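Local coordinates for Mab-21 domain-containing protein (Tribolium castaneum, PDB 7LT2) that senses double-stranded RNA in the cytoplasm and, as a nucleotidyltransferase, makes the cyclic dinucleotide 2',3'-cGAMP from ATP and GTP in innate immunity, at residues Asn275-Ser278 / Tyr279-Lys282; Leu309-Tyr312 / Asn313-Ala317. All blocks are in the same frame, centred on the assembly; numbering follows the deposited sequence.

Contact 1: Asn275-Ser278 / Tyr279-Lys282; sequences NIAS and YYIK
Ala-277 and Tyr-280 meet where the chain turns into helix 278-291, Ala-277 standing at the N-cap position. Their side chains form a CH-pi contact: the methyl CB of Ala-277 sits 3.6 Å from the centroid of the Tyr-280 ring, almost squarely over one face. The Tyr-280 ring is turned back to the start of the helix because its CG lies beside the backbone N, anti to the carbonyl carbon (chi1 -52°). Apolar packing continues at the edge of the same ring, where CG2 of Ile-276 lies near the ring plane, 4.0 Å from CD2 of Tyr-280 and equally close to its CB; the same methyl reaches CG1 of Ile-281 at 4.3 Å.

Two backbone hydrogen bonds start the helix. Tyr-280 N donates to Ala-277 O over 3.0 Å in a bent i to i+3 bond (135° at the hydrogen), with the donor well above the carbonyl plane. With the acceptor one residue further on, Lys-282 N to Ser-278 O, also 3.0 Å, is an i to i+4 bond, nearly straight at 171° and in the carbonyl plane.

The polar ends lead to other partners. Ser-278 OG bonds Lys-269 NZ and Tyr-279 OH bonds Glu-248, while the extended Lys-282 forms salt bridges with Glu-248 and Asp-61. Residues 278-282 probably contribute to the ATP site, as in relatives, and so does Glu-248. Ile-276 and Ile-281 pack against helices 258-272 and 301-318, and Ile-276 also against helix 337-354, so the turn is wedged into the helical bundle.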
loop_
_atom_site.group_PDB
_atom_site.type_symbol
_atom_site.label_atom_id
_atom_site.label_comp_id
_atom_site.label_asym_id
_atom_site.label_seq_id
_atom_site.Cartn_x
_atom_site.Cartn_y
_atom_site.Cartn_z
ATOM N N ASN A 275 -0.260 16.572 8.465
ATOM C CA ASN A 275 0.106 17.109 7.160
ATOM C C ASN A 275 1.066 16.208 6.394
ATOM O O ASN A 275 1.181 16.350 5.172
ATOM C CB ASN A 275 0.754 18.482 7.331
ATOM C CG ASN A 275 0.063 19.324 8.380
ATOM O OD1 ASN A 275 0.118 19.023 9.571
ATOM N ND2 ASN A 275 -0.590 20.397 7.939
ATOM N N ILE A 276 1.772 15.309 7.081
ATOM C CA ILE A 276 2.787 14.453 6.473
ATOM C C ILE A 276 2.167 13.092 6.189
ATOM O O ILE A 276 1.646 12.437 7.098
ATOM C CB ILE A 276 4.019 14.312 7.383
ATOM C CG1 ILE A 276 4.644 15.681 7.673
ATOM C CG2 ILE A 276 5.033 13.339 6.769
ATOM C CD1 ILE A 276 5.231 16.375 6.455
ATOM N N ALA A 277 2.226 12.658 4.933
ATOM C CA ALA A 277 1.675 11.363 4.564
ATOM C C ALA A 277 2.548 10.223 5.089
ATOM O O ALA A 277 3.772 10.346 5.199
ATOM C CB ALA A 277 1.539 11.256 3.044
ATOM N N SER A 278 1.899 9.099 5.403
ATOM C CA SER A 278 2.617 7.953 5.955
ATOM C C SER A 278 3.718 7.465 5.020
ATOM O O SER A 278 4.786 7.048 5.482
ATOM C CB SER A 278 1.638 6.823 6.268
ATOM O OG SER A 278 0.745 7.200 7.302
ATOM N N TYR A 279 3.491 7.511 3.703
ATOM C CA TYR A 279 4.521 7.019 2.790
ATOM C C TYR A 279 5.777 7.875 2.849
ATOM O O TYR A 279 6.869 7.390 2.531
ATOM C CB TYR A 279 3.998 6.953 1.353
ATOM C CG TYR A 279 4.972 6.288 0.392
ATOM C CD1 TYR A 279 5.257 4.928 0.487
ATOM C CD2 TYR A 279 5.611 7.022 -0.598
ATOM C CE1 TYR A 279 6.149 4.316 -0.392
ATOM C CE2 TYR A 279 6.497 6.420 -1.479
ATOM C CZ TYR A 279 6.769 5.071 -1.369
ATOM O OH TYR A 279 7.652 4.489 -2.254
ATOM N N TYR A 280 5.646 9.145 3.244
ATOM C CA TYR A 280 6.830 9.985 3.379
ATOM C C TYR A 280 7.699 9.509 4.535
ATOM O O TYR A 280 8.932 9.562 4.456
ATOM C CB TYR A 280 6.436 11.455 3.577
ATOM C CG TYR A 280 5.475 12.007 2.537
ATOM C CD1 TYR A 280 5.265 11.356 1.327
ATOM C CD2 TYR A 280 4.783 13.185 2.773
ATOM C CE1 TYR A 280 4.383 11.859 0.386
ATOM C CE2 TYR A 280 3.905 13.700 1.836
ATOM C CZ TYR A 280 3.709 13.031 0.646
ATOM O OH TYR A 280 2.832 13.535 -0.289
ATOM N N ILE A 281 7.072 9.042 5.618
ATOM C CA ILE A 281 7.829 8.463 6.725
ATOM C C ILE A 281 8.452 7.139 6.305
ATOM O O ILE A 281 9.626 6.871 6.589
ATOM C CB ILE A 281 6.926 8.302 7.960
ATOM C CG1 ILE A 281 6.508 9.674 8.489
ATOM C CG2 ILE A 281 7.643 7.520 9.055
ATOM C CD1 ILE A 281 5.389 9.617 9.508
ATOM N N LYS A 282 7.677 6.289 5.621
ATOM C CA LYS A 282 8.232 5.048 5.083
ATOM C C LYS A 282 9.441 5.333 4.202
ATOM O O LYS A 282 10.466 4.648 4.297
ATOM C CB LYS A 282 7.160 4.294 4.292
ATOM C CG LYS A 282 7.548 2.867 3.903
ATOM C CD LYS A 282 6.544 2.268 2.925
ATOM C CE LYS A 282 6.886 0.819 2.589
ATOM N NZ LYS A 282 6.025 0.297 1.488
#

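Contact 2: Leu309-Tyr312 / Asn313-Ala317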
loop_
_atom_site.group_PDB
_atom_site.type_symbol
_atom_site.label_atom_id
_atom_site.label_comp_id
_atom_site.label_asym_id
_atom_site.label_seq_id
_atom_site.Cartn_x
_atom_site.Cartn_y
_atom_site.Cartn_z
ATOM N N LEU A 309 14.058 9.329 14.674
ATOM C CA LEU A 309 13.247 10.531 14.847
ATOM C C LEU A 309 14.058 11.786 14.553
ATOM O O LEU A 309 13.567 12.709 13.892
ATOM C CB LEU A 309 12.671 10.586 16.263
ATOM C CG LEU A 309 11.850 11.831 16.636
ATOM C CD1 LEU A 309 10.606 11.985 15.765
ATOM C CD2 LEU A 309 11.463 11.801 18.110
ATOM N N ARG A 310 15.306 11.833 15.026
ATOM C CA ARG A 310 16.182 12.961 14.722
ATOM C C ARG A 310 16.427 13.092 13.222
ATOM O O ARG A 310 16.404 14.204 12.678
ATOM C CB ARG A 310 17.509 12.801 15.464
ATOM C CG ARG A 310 17.410 12.949 16.975
ATOM C CD ARG A 310 18.779 12.806 17.622
ATOM N NE ARG A 310 18.699 12.758 19.077
ATOM C CZ ARG A 310 18.684 13.827 19.861
ATOM N NH1 ARG A 310 18.746 15.052 19.364
ATOM N NH2 ARG A 310 18.608 13.661 21.179
ATOM N N GLU A 311 16.677 11.964 12.541
ATOM C CA GLU A 311 16.964 12.002 11.107
ATOM C C GLU A 311 15.711 12.354 10.309
ATOM O O GLU A 311 15.789 13.086 9.314
ATOM C CB GLU A 311 17.575 10.665 10.655
ATOM C CG GLU A 311 19.089 10.711 10.456
ATOM C CD GLU A 311 19.488 11.626 9.324
ATOM O OE1 GLU A 311 19.218 11.265 8.157
ATOM O OE2 GLU A 311 20.068 12.702 9.607
ATOM N N TYR A 312 14.549 11.853 10.740
ATOM C CA TYR A 312 13.272 12.258 10.157
ATOM C C TYR A 312 13.080 13.771 10.247
ATOM O O TYR A 312 12.658 14.411 9.274
ATOM C CB TYR A 312 12.144 11.502 10.868
ATOM C CG TYR A 312 10.733 11.965 10.591
ATOM C CD1 TYR A 312 10.201 11.914 9.313
ATOM C CD2 TYR A 312 9.916 12.400 11.626
ATOM C CE1 TYR A 312 8.902 12.320 9.065
ATOM C CE2 TYR A 312 8.618 12.800 11.392
ATOM C CZ TYR A 312 8.115 12.756 10.112
ATOM O OH TYR A 312 6.818 13.156 9.887
ATOM N N ASN A 313 13.414 14.362 11.397
ATOM C CA ASN A 313 13.314 15.810 11.532
ATOM C C ASN A 313 14.243 16.538 10.566
ATOM O O ASN A 313 13.890 17.609 10.058
ATOM C CB ASN A 313 13.614 16.226 12.972
ATOM C CG ASN A 313 13.104 17.615 13.289
ATOM O OD1 ASN A 313 12.189 18.111 12.634
ATOM N ND2 ASN A 313 13.692 18.250 14.292
ATOM N N GLU A 314 15.426 15.977 10.291
ATOM C CA GLU A 314 16.351 16.634 9.367
ATOM C C GLU A 314 15.805 16.654 7.944
ATOM O O GLU A 314 16.014 17.628 7.210
ATOM C CB GLU A 314 17.718 15.949 9.405
ATOM C CG GLU A 314 18.420 16.034 10.747
ATOM C CD GLU A 314 18.793 17.455 11.131
ATOM O OE1 GLU A 314 18.809 18.334 10.241
ATOM O OE2 GLU A 314 19.072 17.692 12.327
ATOM N N PHE A 315 15.126 15.582 7.526
ATOM C CA PHE A 315 14.452 15.591 6.229
ATOM C C PHE A 315 13.401 16.690 6.167
ATOM O O PHE A 315 13.320 17.437 5.187
ATOM C CB PHE A 315 13.804 14.233 5.954
ATOM C CG PHE A 315 14.755 13.188 5.425
ATOM C CD1 PHE A 315 15.033 13.105 4.070
ATOM C CD2 PHE A 315 15.343 12.272 6.281
ATOM C CE1 PHE A 315 15.897 12.136 3.578
ATOM C CE2 PHE A 315 16.201 11.301 5.800
ATOM C CZ PHE A 315 16.480 11.233 4.444
ATOM N N ILE A 316 12.575 16.791 7.208
ATOM C CA ILE A 316 11.520 17.798 7.236
ATOM C C ILE A 316 12.124 19.196 7.231
ATOM O O ILE A 316 11.696 20.076 6.474
ATOM C CB ILE A 316 10.605 17.583 8.456
ATOM C CG1 ILE A 316 9.928 16.211 8.393
ATOM C CG2 ILE A 316 9.559 18.685 8.541
ATOM C CD1 ILE A 316 8.974 16.057 7.231
ATOM N N ALA A 317 13.132 19.421 8.081
ATOM C CA ALA A 317 13.794 20.722 8.130
ATOM C C ALA A 317 14.417 21.079 6.786
ATOM O O ALA A 317 14.333 22.230 6.340
ATOM C CB ALA A 317 14.855 20.731 9.229
HETATM O O HOH W 1 17.411 16.492 14.084
#
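Tyr-312 and Ile-316 pack one turn apart on an alpha-helix, in the C-terminal half of helix 301-318, in the range of the Mab-21 HhH/H2TH-like domain. On this tight side CG1 of Ile-316 stands over one face of the Tyr-312 ring, displaced toward its rim, 4.1 Å from CE1. With CG anti to its own backbone N (chi1 169°), the tyrosine carries its hydroxyl to His-273, which hydrogen-bonds it. Ile-276 and Ile-281 line the same buried side. Beside it the Phe-315 ring turns its edge to the backbone, CD2 lying 3.2 Å from Glu-311 O, and its side chain also touches Val-284 of helix 278-291.

The backbone bonds are regular i to i+4 links; Ile-316 N to Tyr-312 O, 3.2 Å, is the straightest at 164°.

The other side is looser and polar. The bent side chain of Glu-311 brings OE1 to 3.8 Å from CE2 of Phe-315, and its carboxylate plane is 67° from the ring. Glu-311 and Glu-314 cross at about a right angle, their OE2 atoms 5.8 Å apart, a spacing that probably leaves some mutual repulsion. Arg-310 extends away to a salt bridge with Glu-355. On the exposed side one water donates both ways, to Arg-310 O at 2.9 Å and to Glu-314 OE2 at 2.7 Å, tying the bent glutamate back to the previous turn.

In the fold
Contact 1 opens helix 278-291 and contact 2 lies on the following helix, 301-318; their centres are about 12 Å apart and the two meet through apolar side chains. Tyr-312 is the main bridge: its CE1 lies 3.6 Å from CG1 of Ile-281, and its OH 3.6 Å from CG2 of Ile-276. Ile-276 CD1 also packs 3.8 Å from Ile-316 CD1. Contact 1 carries residues of the probable ATP site; contact 2 touches one of them, Ile-281, through Tyr-312, whose side chain is about 8 Å from that of Lys-266, another probable ATP-site residue. The bound manganese, held by Ile-289, Glu-290 and Lys-292, is about 12 Å from the side chain of Glu-311.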